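Long-range contacts in putative oxidoreductase (Klebsiella pneumoniae subsp. pneumoniae MGH 78578, PDB 3E82), which probably acts as a nucleotide-dependent oxidoreductase of the Gfo/Idh/MocA family, pairing a Rossmann-type NAD-binding domain with a C-terminal alpha/beta domain: residues P99-M104 / A325-L330; G143-V148 / F241-D246; H150-F155 / K225-C230; G193-V198 / Q343-S348; G200-L205 / A332-A337. All blocks are in the same frame, centred on the assembly; numbering follows the deposited sequence.

In the fold
Contact 1 is buried and joins the nucleotide-binding domain to helix 320-339. It works by selenium and methyl packing, with no hydrogen bond across it. Contact 5 uses the same helix further along, against strand 197-203, and adds one serine bond. Contact 4 takes the start of that strand and the segment after the helix. It touches contact 1 through Met104 and Leu347, and contact 5 through Gln343 and Arg335. Contact 3 is the buried middle of the mixed sheet, built on backbone bonds. Contact 2 continues the sheet on the other side of strand 148-156 and is partly buried, as are contacts 4 and 5. Contacts 2, 3 and 5 all reach the second subunit.

Contact 1. Residues P99-M104 / A325-L330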
# COMPACT_ATOMS: atom_id res chain seq x y z
N PRO B 99 -16.57 14.44 14.46
CA PRO B 99 -17.18 13.12 14.41
C PRO B 99 -18.66 13.14 14.77
O PRO B 99 -19.10 13.94 15.60
CB PRO B 99 -16.37 12.33 15.43
CG PRO B 99 -16.13 13.36 16.49
CD PRO B 99 -15.71 14.57 15.65
N PHE B 100 -19.41 12.25 14.14
CA PHE B 100 -20.84 12.10 14.38
C PHE B 100 -21.07 12.05 15.90
O PHE B 100 -21.74 12.92 16.47
CB PHE B 100 -21.31 10.80 13.72
CG PHE B 100 -22.79 10.55 13.80
CD1 PHE B 100 -23.31 9.32 13.42
CD2 PHE B 100 -23.66 11.52 14.28
CE1 PHE B 100 -24.68 9.06 13.51
CE2 PHE B 100 -25.02 11.27 14.38
CZ PHE B 100 -25.53 10.04 14.00
N THR B 101 -20.51 11.03 16.53
CA THR B 101 -20.59 10.82 17.97
C THR B 101 -19.23 10.26 18.39
O THR B 101 -18.34 10.07 17.54
CB THR B 101 -21.68 9.79 18.35
OG1 THR B 101 -21.42 8.55 17.68
CG2 THR B 101 -23.07 10.30 17.97
N LEU B 102 -19.06 9.98 19.67
CA LEU B 102 -17.79 9.44 20.13
C LEU B 102 -17.78 7.91 20.14
O LEU B 102 -16.72 7.30 20.14
CB LEU B 102 -17.44 10.01 21.51
CG LEU B 102 -17.27 11.54 21.48
CD1 LEU B 102 -16.81 12.03 22.84
CD2 LEU B 102 -16.24 11.92 20.41
N ASP B 103 -18.96 7.30 20.16
CA ASP B 103 -19.05 5.84 20.11
C ASP B 103 -20.27 5.42 19.31
O ASP B 103 -21.18 6.21 19.08
CB ASP B 103 -19.07 5.20 21.51
CG ASP B 103 -20.36 5.46 22.29
OD1 ASP B 103 -21.41 5.77 21.68
OD2 ASP B 103 -20.32 5.32 23.53
N MSE B 104 -20.29 4.16 18.87
CA MSE B 104 -21.39 3.69 18.05
C MSE B 104 -22.77 3.58 18.67
O MSE B 104 -23.77 3.81 17.99
CB MSE B 104 -20.99 2.38 17.38
CG MSE B 104 -19.85 2.60 16.39
SE MSE B 104 -19.41 1.01 15.42
CE MSE B 104 -20.91 0.99 14.19
N ALA B 325 -21.51 3.51 9.27
CA ALA B 325 -20.70 2.55 8.54
C ALA B 325 -19.23 2.97 8.57
O ALA B 325 -18.35 2.15 8.76
CB ALA B 325 -21.19 2.45 7.09
N VAL B 326 -18.97 4.26 8.37
CA VAL B 326 -17.60 4.78 8.40
C VAL B 326 -17.01 4.52 9.78
O VAL B 326 -15.88 4.08 9.92
CB VAL B 326 -17.58 6.30 8.12
CG1 VAL B 326 -16.20 6.89 8.47
CG2 VAL B 326 -17.93 6.56 6.67
N MSE B 327 -17.81 4.79 10.82
CA MSE B 327 -17.35 4.59 12.19
C MSE B 327 -17.01 3.12 12.41
O MSE B 327 -16.02 2.79 13.06
CB MSE B 327 -18.43 5.03 13.19
CG MSE B 327 -18.62 6.54 13.28
SE MSE B 327 -19.90 7.02 14.68
CE MSE B 327 -19.02 6.14 16.17
N ALA B 328 -17.82 2.23 11.84
CA ALA B 328 -17.59 0.80 11.99
C ALA B 328 -16.24 0.39 11.40
O ALA B 328 -15.47 -0.35 12.02
CB ALA B 328 -18.71 0.02 11.32
N VAL B 329 -15.95 0.89 10.20
CA VAL B 329 -14.68 0.59 9.53
C VAL B 329 -13.53 1.21 10.32
O VAL B 329 -12.49 0.59 10.54
CB VAL B 329 -14.67 1.16 8.09
CG1 VAL B 329 -13.30 0.96 7.46
CG2 VAL B 329 -15.76 0.47 7.26
N LEU B 330 -13.73 2.46 10.73
CA LEU B 330 -12.73 3.18 11.49
C LEU B 330 -12.31 2.37 12.72
O LEU B 330 -11.13 2.15 12.95
CB LEU B 330 -13.30 4.54 11.91
CG LEU B 330 -12.28 5.64 12.21
CD1 LEU B 330 -11.64 6.08 10.91
CD2 LEU B 330 -12.99 6.82 12.91
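Met104, at the start of helix 104-116, and Met327, on helix 320-339, bring the two backbones to 7.2 Å between their CA atoms, and side chains fill the gap. Both residues are selenomethionine. Met327 does most of the touching. Its chain runs straight out from the helix and bends only at the last torsion (chi3 56°), which turns CE toward the backbone of the loop. Met327 CE lies 3.5 Å from Asp103 C. The same Met327 CE is 3.6 Å from Met104 CG. The two selenomethionines slide past each other in opposite directions. Met104 thereby carries its own CE to the helix, 3.7 Å from Ala328 CB. On the other flank, Met327 SE sits 4.1 Å from Phe100 CB and obliquely to its ring, a Met-aromatic contact. Thr101 crosses Met327 at about a right angle, with OG1 3.7 Å from SE. Thr101 OG1 donates to Asp103 O at 2.7 Å, from above the carbonyl plane. Asp103 itself caps the helix through Glu106 N. With no hydrogen bond crossing between the segments, this join of Rossmann domain and C-terminal domain rests on shape and dispersion; the polar bonds lie within the loop and at the helix start.

Contact 2. Residues G143-V148 / F241-D246; sequences GTLGAV and FTVHGD
Asp246 and Ala147 hold each other by two hydrogen bonds. Ala147 N donates to Asp246 OD1 at 3.0 Å, and Asp246 N donates to Ala147 O at 3.1 Å. Neither is straight: the first has an angle of 138° at the hydrogen and meets the carboxylate from above its plane. Asp246 has CG between its backbone N and carbonyl carbon (chi1 53°), which folds the carboxylate back over the loop. Asp246 OD2 then lies 3.6 Å from Ala147 CB, and it has a long, weak ion pair with Lys149. Beside these bonds the backbones run very close. Gly245 CA is 3.2 Å from Leu145 O in a CA-H...O contact, and 4.1 Å from Val148 CA. Further in, the packing is apolar. Leu145 crosses Val243 at about a right angle, with CD1 3.6 Å from Val243 CG1. The same CG1 meets Val148 CG1 at 3.9 Å. Leu233 of the second subunit packs on His244 and Asp246. Val148 and Gly245 form an antiparallel, non-hydrogen-bonded pair at the end of the ladder between strands 148-156 and 241-245. The loop before it leaves helix 131-142 by a Schellman motif at Gly143 and then a type I turn, a compact helix-to-strand connection.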
# COMPACT_ATOMS: atom_id res chain seq x y z
N GLY B 143 -15.99 2.67 -17.30
CA GLY B 143 -15.63 1.31 -17.70
C GLY B 143 -14.23 1.29 -18.28
O GLY B 143 -13.73 0.26 -18.73
N THR B 144 -13.57 2.44 -18.24
CA THR B 144 -12.22 2.59 -18.78
C THR B 144 -11.17 1.66 -18.20
O THR B 144 -10.23 1.26 -18.90
CB THR B 144 -11.73 4.04 -18.59
OG1 THR B 144 -12.71 4.94 -19.09
CG2 THR B 144 -10.41 4.25 -19.34
N LEU B 145 -11.30 1.31 -16.92
CA LEU B 145 -10.32 0.44 -16.29
C LEU B 145 -10.75 -1.02 -16.30
O LEU B 145 -10.03 -1.88 -15.79
CB LEU B 145 -10.08 0.87 -14.84
CG LEU B 145 -9.82 2.36 -14.58
CD1 LEU B 145 -9.68 2.60 -13.09
CD2 LEU B 145 -8.57 2.81 -15.33
N GLY B 146 -11.91 -1.31 -16.88
CA GLY B 146 -12.41 -2.67 -16.86
C GLY B 146 -12.86 -2.87 -15.42
O GLY B 146 -13.24 -1.90 -14.77
N ALA B 147 -12.80 -4.10 -14.91
CA ALA B 147 -13.19 -4.36 -13.53
C ALA B 147 -12.09 -3.89 -12.58
O ALA B 147 -10.92 -4.24 -12.75
CB ALA B 147 -13.45 -5.85 -13.32
N VAL B 148 -12.46 -3.09 -11.58
CA VAL B 148 -11.49 -2.59 -10.60
C VAL B 148 -10.98 -3.73 -9.72
O VAL B 148 -11.77 -4.54 -9.22
CB VAL B 148 -12.10 -1.48 -9.71
CG1 VAL B 148 -11.14 -1.12 -8.58
CG2 VAL B 148 -12.40 -0.25 -10.55
N PHE B 241 -4.75 9.24 -5.52
CA PHE B 241 -5.48 8.03 -5.89
C PHE B 241 -4.67 7.23 -6.90
O PHE B 241 -4.01 7.79 -7.78
CB PHE B 241 -6.82 8.36 -6.55
CG PHE B 241 -7.90 8.81 -5.59
CD1 PHE B 241 -8.51 7.91 -4.73
CD2 PHE B 241 -8.33 10.14 -5.60
CE1 PHE B 241 -9.55 8.32 -3.88
CE2 PHE B 241 -9.37 10.56 -4.76
CZ PHE B 241 -9.98 9.65 -3.90
N THR B 242 -4.74 5.91 -6.78
CA THR B 242 -4.08 4.98 -7.69
C THR B 242 -5.09 3.83 -7.82
O THR B 242 -5.41 3.18 -6.83
CB THR B 242 -2.76 4.43 -7.12
OG1 THR B 242 -1.81 5.50 -6.98
CG2 THR B 242 -2.18 3.36 -8.05
N VAL B 243 -5.59 3.60 -9.03
CA VAL B 243 -6.58 2.54 -9.24
C VAL B 243 -6.21 1.67 -10.42
O VAL B 243 -5.98 2.17 -11.52
CB VAL B 243 -7.98 3.13 -9.48
CG1 VAL B 243 -9.02 2.01 -9.58
CG2 VAL B 243 -8.34 4.09 -8.36
N HIS B 244 -6.15 0.36 -10.18
CA HIS B 244 -5.80 -0.60 -11.23
C HIS B 244 -6.96 -1.53 -11.51
O HIS B 244 -7.57 -2.07 -10.59
CB HIS B 244 -4.59 -1.44 -10.81
CG HIS B 244 -3.42 -0.64 -10.33
ND1 HIS B 244 -2.76 0.27 -11.13
CD2 HIS B 244 -2.79 -0.61 -9.13
CE1 HIS B 244 -1.78 0.83 -10.44
NE2 HIS B 244 -1.78 0.31 -9.23
N GLY B 245 -7.26 -1.70 -12.79
CA GLY B 245 -8.33 -2.58 -13.22
C GLY B 245 -7.74 -3.55 -14.22
O GLY B 245 -6.57 -3.43 -14.58
N ASP B 246 -8.52 -4.52 -14.69
CA ASP B 246 -7.98 -5.48 -15.65
C ASP B 246 -7.86 -4.95 -17.08
O ASP B 246 -7.42 -5.67 -17.96
CB ASP B 246 -8.79 -6.78 -15.64
CG ASP B 246 -10.27 -6.55 -15.85
OD1 ASP B 246 -10.64 -5.52 -16.44
OD2 ASP B 246 -11.06 -7.42 -15.43

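Contact 3. Residues H150-F155 / K225-C230; sequences HFESHF and KVILHC
Phe151 N donates to Lys225 O and Phe151 O accepts from Ile227 N at 2.8 Å, rungs of a regular parallel ladder. Ser153 repeats the pattern with Ile227 O and His229 N, and Phe155 N adds a bond to His229 O. The two strands lie 4.7 Å apart at their axes and only 11° from parallel. CA-H...O contacts fill the gaps between the bonds. One face carries His150, Glu152, His154, Lys225, Ile227 and His229. There His229 CB sits over the centre of the His154 ring, 3.7 Å from its centroid, a CH-pi contact. The two rings themselves meet obliquely. Ile227 lies beside Glu152, and its CD1 reaches His150 CE1 at 3.6 Å. The other face carries Phe151, Ser153, Phe155, Val226, Leu228 and Cys230. Phe151 CB meets Val226 CG2 there, and Ser153 CB meets Leu228 CD2, both at 4.0 Å. Leucines of helix 176-192 cover Phe151 and Ser153.

Glu152 positions His150 and His154. Its chain is extended, so the carboxylate stands between the two rings. Glu152 OE1 accepts from His150 NE2 at 2.8 Å and OE2 from His154 NE2 at 2.6 Å, each by its anti lone pair and with the acceptor in the ring plane. The far nitrogens are bound too, His154 ND1 by Asp156. Two-ended bonding fixes both ring rotations. At the subunit interface His150 ND1 accepts from the Trp214 indole N-H of the second subunit while NE2 donates, consistent with a neutral ring. His154, held between Glu152 and Asp156, may carry positive charge.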
# COMPACT_ATOMS: atom_id res chain seq x y z
N HIS B 150 -7.73 -3.09 -7.69
CA HIS B 150 -6.90 -2.45 -6.67
C HIS B 150 -7.18 -0.94 -6.65
O HIS B 150 -6.84 -0.21 -7.59
CB HIS B 150 -5.42 -2.73 -6.98
CG HIS B 150 -4.45 -2.07 -6.04
ND1 HIS B 150 -3.48 -2.78 -5.36
CD2 HIS B 150 -4.27 -0.77 -5.70
CE1 HIS B 150 -2.75 -1.94 -4.64
NE2 HIS B 150 -3.21 -0.72 -4.83
N PHE B 151 -7.81 -0.49 -5.57
CA PHE B 151 -8.16 0.92 -5.37
C PHE B 151 -7.34 1.44 -4.19
O PHE B 151 -7.44 0.94 -3.07
CB PHE B 151 -9.66 1.02 -5.06
CG PHE B 151 -10.15 2.44 -4.83
CD1 PHE B 151 -10.66 3.19 -5.89
CD2 PHE B 151 -10.17 2.99 -3.56
CE1 PHE B 151 -11.17 4.46 -5.68
CE2 PHE B 151 -10.68 4.26 -3.33
CZ PHE B 151 -11.18 5.00 -4.39
N GLU B 152 -6.50 2.44 -4.46
CA GLU B 152 -5.64 3.00 -3.42
C GLU B 152 -5.86 4.50 -3.27
O GLU B 152 -5.79 5.26 -4.24
CB GLU B 152 -4.17 2.71 -3.77
CG GLU B 152 -3.22 2.97 -2.63
CD GLU B 152 -1.85 2.38 -2.88
OE1 GLU B 152 -1.75 1.42 -3.67
OE2 GLU B 152 -0.89 2.87 -2.26
N SER B 153 -6.11 4.91 -2.02
CA SER B 153 -6.38 6.31 -1.68
C SER B 153 -5.45 6.77 -0.57
O SER B 153 -5.33 6.10 0.47
CB SER B 153 -7.85 6.45 -1.24
OG SER B 153 -8.17 7.77 -0.87
N HIS B 154 -4.80 7.91 -0.78
CA HIS B 154 -3.84 8.45 0.17
C HIS B 154 -4.10 9.86 0.68
O HIS B 154 -4.67 10.70 -0.01
CB HIS B 154 -2.43 8.52 -0.43
CG HIS B 154 -1.75 7.20 -0.62
ND1 HIS B 154 -0.45 6.98 -0.23
CD2 HIS B 154 -2.18 6.05 -1.18
CE1 HIS B 154 -0.10 5.75 -0.55
NE2 HIS B 154 -1.13 5.16 -1.13
N PHE B 155 -3.65 10.09 1.91
CA PHE B 155 -3.66 11.41 2.51
C PHE B 155 -2.27 11.45 3.11
O PHE B 155 -2.02 10.80 4.12
CB PHE B 155 -4.66 11.60 3.64
CG PHE B 155 -4.51 12.95 4.29
CD1 PHE B 155 -5.15 14.06 3.74
CD2 PHE B 155 -3.63 13.14 5.34
CE1 PHE B 155 -4.89 15.34 4.23
CE2 PHE B 155 -3.36 14.42 5.84
CZ PHE B 155 -4.00 15.52 5.28
N LYS B 225 -9.36 -5.31 -3.85
CA LYS B 225 -8.76 -4.76 -2.64
C LYS B 225 -8.78 -3.24 -2.60
O LYS B 225 -8.66 -2.57 -3.63
CB LYS B 225 -7.30 -5.23 -2.52
CG LYS B 225 -7.11 -6.75 -2.53
CD LYS B 225 -7.68 -7.39 -1.26
CE LYS B 225 -7.44 -8.90 -1.26
NZ LYS B 225 -7.95 -9.58 -0.04
N VAL B 226 -8.93 -2.71 -1.39
CA VAL B 226 -8.94 -1.27 -1.18
C VAL B 226 -7.88 -0.95 -0.13
O VAL B 226 -7.85 -1.54 0.95
CB VAL B 226 -10.32 -0.78 -0.68
CG1 VAL B 226 -10.20 0.62 -0.07
CG2 VAL B 226 -11.32 -0.76 -1.85
N ILE B 227 -6.98 -0.04 -0.48
CA ILE B 227 -5.92 0.37 0.42
C ILE B 227 -6.06 1.85 0.73
O ILE B 227 -6.08 2.69 -0.18
CB ILE B 227 -4.53 0.12 -0.20
CG1 ILE B 227 -4.29 -1.39 -0.35
CG2 ILE B 227 -3.45 0.72 0.69
CD1 ILE B 227 -2.95 -1.73 -1.01
N LEU B 228 -6.16 2.17 2.02
CA LEU B 228 -6.29 3.55 2.48
C LEU B 228 -5.02 3.82 3.27
O LEU B 228 -4.68 3.07 4.18
CB LEU B 228 -7.52 3.69 3.38
CG LEU B 228 -8.85 3.17 2.80
CD1 LEU B 228 -9.97 3.48 3.80
CD2 LEU B 228 -9.14 3.83 1.45
N HIS B 229 -4.31 4.88 2.91
CA HIS B 229 -3.03 5.18 3.56
C HIS B 229 -2.88 6.64 3.99
O HIS B 229 -3.10 7.55 3.19
CB HIS B 229 -1.88 4.80 2.63
CG HIS B 229 -0.52 4.88 3.26
ND1 HIS B 229 0.03 3.83 3.96
CD2 HIS B 229 0.36 5.90 3.34
CE1 HIS B 229 1.20 4.21 4.46
NE2 HIS B 229 1.42 5.46 4.09
N CYS B 230 -2.49 6.83 5.25
CA CYS B 230 -2.27 8.16 5.83
C CYS B 230 -0.86 8.23 6.42
O CYS B 230 -0.40 7.29 7.06
CB CYS B 230 -3.27 8.41 6.97
SG CYS B 230 -4.99 8.40 6.50

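Contact 4. Residues G193-V198 / Q343-S348; sequences GLPQSV and QTLDLS
Leu194 and Leu347 reach toward each other tip to tip, with Leu194 CD1 3.7 Å from Leu347 CD1. The other branch of Leu194 turns to Leu345, which it crosses obliquely, CD2 to CD1 at 4.0 Å. Leu345 is the hub of this cluster. Its CG stands anti to the carbonyl carbon (chi1 -49°), which brings the branched end back over the 193-198 segment. From there Leu345 CD1 meets Pro195 CD at 4.1 Å, the two side chains crossing at about a right angle. Leu345 CD2 points the other way along the segment and touches Val198 CG2 at 3.6 Å, again at about a right angle. Ala332 and Val329 of helix 320-339 pack on Leu345, and Leu355 of helix 349-356 covers both Leu194 and Leu347.

Next to this apolar layer the backbones join as a single antiparallel bridge, a hydrogen-bonded pair of Val198 and Gln343. This adds the start of the 343-348 segment to an outermost strand of the mixed sheet. Val198 N donates to Gln343 O at 2.6 Å, in the carbonyl plane, and Gln343 N returns a bond to Val198 O at 2.8 Å. The edge strand starts with a classic beta bulge, where Gln196 and Ser197 both face Asn220, which also binds Ser197 OG. Thr344 CG2 lies 3.7 Å from Gln196 O. The amide of Gln343 leads away from the bridge, with NE2 bonded to Met341 O and OE1 to Arg335.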
# COMPACT_ATOMS: atom_id res chain seq x y z
N GLY B 193 -19.52 -0.07 -1.56
CA GLY B 193 -20.36 -0.70 -0.55
C GLY B 193 -19.48 -1.16 0.60
O GLY B 193 -18.30 -0.78 0.68
N LEU B 194 -20.02 -1.99 1.49
CA LEU B 194 -19.26 -2.48 2.64
C LEU B 194 -18.26 -3.59 2.33
O LEU B 194 -18.53 -4.50 1.57
CB LEU B 194 -20.22 -3.02 3.72
CG LEU B 194 -21.29 -2.08 4.28
CD1 LEU B 194 -22.14 -2.83 5.30
CD2 LEU B 194 -20.61 -0.88 4.91
N PRO B 195 -17.06 -3.51 2.94
CA PRO B 195 -16.05 -4.54 2.71
C PRO B 195 -16.40 -5.77 3.53
O PRO B 195 -17.18 -5.68 4.49
CB PRO B 195 -14.77 -3.87 3.20
CG PRO B 195 -15.28 -3.04 4.37
CD PRO B 195 -16.56 -2.44 3.81
N GLN B 196 -15.83 -6.91 3.16
CA GLN B 196 -16.07 -8.15 3.88
C GLN B 196 -15.27 -8.18 5.18
O GLN B 196 -15.72 -8.74 6.17
CB GLN B 196 -15.71 -9.35 3.01
CG GLN B 196 -16.07 -10.69 3.65
CD GLN B 196 -16.16 -11.80 2.63
OE1 GLN B 196 -16.80 -11.65 1.59
NE2 GLN B 196 -15.53 -12.93 2.92
N SER B 197 -14.08 -7.60 5.16
CA SER B 197 -13.23 -7.56 6.35
C SER B 197 -12.29 -6.36 6.29
O SER B 197 -12.06 -5.79 5.23
CB SER B 197 -12.43 -8.85 6.49
OG SER B 197 -11.42 -8.94 5.50
N VAL B 198 -11.75 -5.98 7.45
CA VAL B 198 -10.86 -4.84 7.54
C VAL B 198 -9.58 -5.23 8.25
O VAL B 198 -9.60 -5.89 9.29
CB VAL B 198 -11.53 -3.67 8.32
CG1 VAL B 198 -10.57 -2.52 8.48
CG2 VAL B 198 -12.78 -3.21 7.60
N GLN B 343 -10.52 -7.98 10.91
CA GLN B 343 -11.79 -7.71 11.57
C GLN B 343 -12.99 -7.56 10.63
O GLN B 343 -12.83 -7.22 9.46
CB GLN B 343 -11.67 -6.42 12.40
CG GLN B 343 -10.53 -6.38 13.42
CD GLN B 343 -10.80 -7.27 14.63
OE1 GLN B 343 -11.93 -7.35 15.11
NE2 GLN B 343 -9.75 -7.92 15.13
N THR B 344 -14.18 -7.83 11.15
CA THR B 344 -15.41 -7.67 10.37
C THR B 344 -16.10 -6.44 10.96
O THR B 344 -15.68 -5.96 12.01
CB THR B 344 -16.31 -8.94 10.47
OG1 THR B 344 -16.45 -9.34 11.84
CG2 THR B 344 -15.70 -10.08 9.67
N LEU B 345 -17.13 -5.92 10.31
CA LEU B 345 -17.80 -4.71 10.83
C LEU B 345 -18.93 -5.01 11.81
O LEU B 345 -19.70 -5.95 11.63
CB LEU B 345 -18.35 -3.87 9.68
CG LEU B 345 -17.41 -3.56 8.51
CD1 LEU B 345 -18.09 -2.59 7.56
CD2 LEU B 345 -16.10 -2.96 9.02
N ASP B 346 -19.04 -4.19 12.85
CA ASP B 346 -20.08 -4.38 13.85
C ASP B 346 -21.34 -3.58 13.51
O ASP B 346 -21.64 -2.57 14.14
CB ASP B 346 -19.57 -3.98 15.24
CG ASP B 346 -20.55 -4.32 16.35
OD1 ASP B 346 -21.49 -5.12 16.10
OD2 ASP B 346 -20.39 -3.79 17.47
N LEU B 347 -22.06 -4.06 12.50
CA LEU B 347 -23.30 -3.45 12.03
C LEU B 347 -24.38 -4.54 12.02
O LEU B 347 -24.09 -5.69 11.69
CB LEU B 347 -23.13 -2.90 10.61
CG LEU B 347 -22.07 -1.83 10.32
CD1 LEU B 347 -21.88 -1.65 8.81
CD2 LEU B 347 -22.50 -0.53 10.97
N SER B 348 -25.60 -4.18 12.38
CA SER B 348 -26.70 -5.14 12.41
C SER B 348 -27.18 -5.50 11.01
O SER B 348 -26.82 -4.86 10.02
CB SER B 348 -27.86 -4.56 13.21
OG SER B 348 -28.40 -3.43 12.56

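Contact 5. Residues G200-L205 / A332-A337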
# COMPACT_ATOMS: atom_id res chain seq x y z
N GLY B 200 -5.86 -3.62 9.67
CA GLY B 200 -5.20 -2.36 9.94
C GLY B 200 -3.82 -2.44 10.57
O GLY B 200 -3.52 -3.35 11.34
N ASN B 201 -3.01 -1.44 10.25
CA ASN B 201 -1.66 -1.33 10.79
C ASN B 201 -1.49 0.17 11.05
O ASN B 201 -1.37 0.96 10.10
CB ASN B 201 -0.64 -1.82 9.76
CG ASN B 201 0.72 -2.08 10.37
OD1 ASN B 201 1.17 -1.38 11.28
ND2 ASN B 201 1.40 -3.11 9.87
N ILE B 202 -1.51 0.55 12.33
CA ILE B 202 -1.40 1.95 12.73
C ILE B 202 -0.17 2.17 13.62
O ILE B 202 0.08 1.39 14.54
CB ILE B 202 -2.70 2.40 13.48
CG1 ILE B 202 -3.92 2.15 12.59
CG2 ILE B 202 -2.64 3.88 13.84
CD1 ILE B 202 -5.24 2.44 13.27
N ALA B 203 0.59 3.23 13.36
CA ALA B 203 1.79 3.46 14.15
C ALA B 203 2.20 4.92 14.30
O ALA B 203 1.71 5.81 13.59
CB ALA B 203 2.96 2.66 13.53
N THR B 204 3.12 5.14 15.25
CA THR B 204 3.69 6.45 15.55
C THR B 204 5.15 6.31 15.15
O THR B 204 5.94 5.68 15.85
CB THR B 204 3.59 6.76 17.06
OG1 THR B 204 2.21 6.73 17.46
CG2 THR B 204 4.17 8.14 17.36
N LEU B 205 5.52 6.90 14.01
CA LEU B 205 6.88 6.79 13.50
C LEU B 205 7.76 8.04 13.58
O LEU B 205 8.98 7.94 13.65
CB LEU B 205 6.83 6.32 12.04
CG LEU B 205 6.03 5.04 11.77
CD1 LEU B 205 6.02 4.75 10.27
CD2 LEU B 205 6.64 3.87 12.54
N ALA B 332 -13.00 -0.88 13.36
CA ALA B 332 -12.52 -2.20 12.98
C ALA B 332 -11.02 -2.14 12.66
O ALA B 332 -10.27 -3.05 13.03
CB ALA B 332 -13.30 -2.72 11.77
N ALA B 333 -10.59 -1.08 11.99
CA ALA B 333 -9.17 -0.93 11.64
C ALA B 333 -8.32 -0.84 12.90
O ALA B 333 -7.22 -1.39 12.96
CB ALA B 333 -8.95 0.32 10.77
N VAL B 334 -8.83 -0.13 13.90
CA VAL B 334 -8.10 0.03 15.15
C VAL B 334 -8.03 -1.30 15.90
O VAL B 334 -7.01 -1.62 16.49
CB VAL B 334 -8.75 1.13 16.04
CG1 VAL B 334 -8.07 1.16 17.41
CG2 VAL B 334 -8.63 2.49 15.37
N ARG B 335 -9.12 -2.06 15.88
CA ARG B 335 -9.11 -3.36 16.56
C ARG B 335 -8.11 -4.28 15.88
O ARG B 335 -7.38 -5.02 16.54
CB ARG B 335 -10.48 -4.02 16.50
CG ARG B 335 -11.54 -3.40 17.38
CD ARG B 335 -12.65 -4.41 17.59
NE ARG B 335 -13.32 -4.76 16.34
CZ ARG B 335 -14.23 -4.00 15.74
NH1 ARG B 335 -14.58 -2.84 16.28
NH2 ARG B 335 -14.81 -4.40 14.62
N SER B 336 -8.09 -4.25 14.56
CA SER B 336 -7.17 -5.09 13.79
C SER B 336 -5.73 -4.69 14.11
O SER B 336 -4.86 -5.53 14.29
CB SER B 336 -7.43 -4.91 12.30
OG SER B 336 -6.49 -5.63 11.52
N ALA B 337 -5.50 -3.39 14.17
CA ALA B 337 -4.17 -2.88 14.46
C ALA B 337 -3.69 -3.32 15.85
O ALA B 337 -2.53 -3.65 16.03
CB ALA B 337 -4.16 -1.36 14.36
O HOH W 1 -0.40 -1.92 14.13
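Gly200 against Ala333, Ser336 and Ala337 is a strand-on-helix crossing, where strand 197-203, an outermost strand of the mixed sheet, meets helix 320-339. The short segments cross at -78°, and their axes come within 6.2 Å. Gly200, with no side chain, lies directly on the helix backbone, its CA 3.8 Å from Ala333 O. Gly200 O also receives a CA-H...O contact from Ala337 CA at 3.2 Å. The polar link is one bond: Gly200 N donates to Ser336 OG at 2.8 Å, nearly straight at 161°. Ser336 has its hydroxyl anti to the backbone N (chi1 175°), which swings it off the helix toward the strand. The same OG is bonded to Met341 O.

The arrangement belongs to the alpha/beta layering of the C-terminal domain, helices packed on one face of the sheet. Ile202 supplies the apolar part. Ile202 CG1 rests on Ala337 CB at 3.9 Å, and Ile202 CD1 reaches past to Val334 CG2 at 4.0 Å. Trp177 of helix 176-192 packs on both Ile202 and Val334. A water accepts from Ile202 N and binds Ala337 O weakly. Asn201 points away from the helix and bonds to Lys225 and Asn220 of the second subunit.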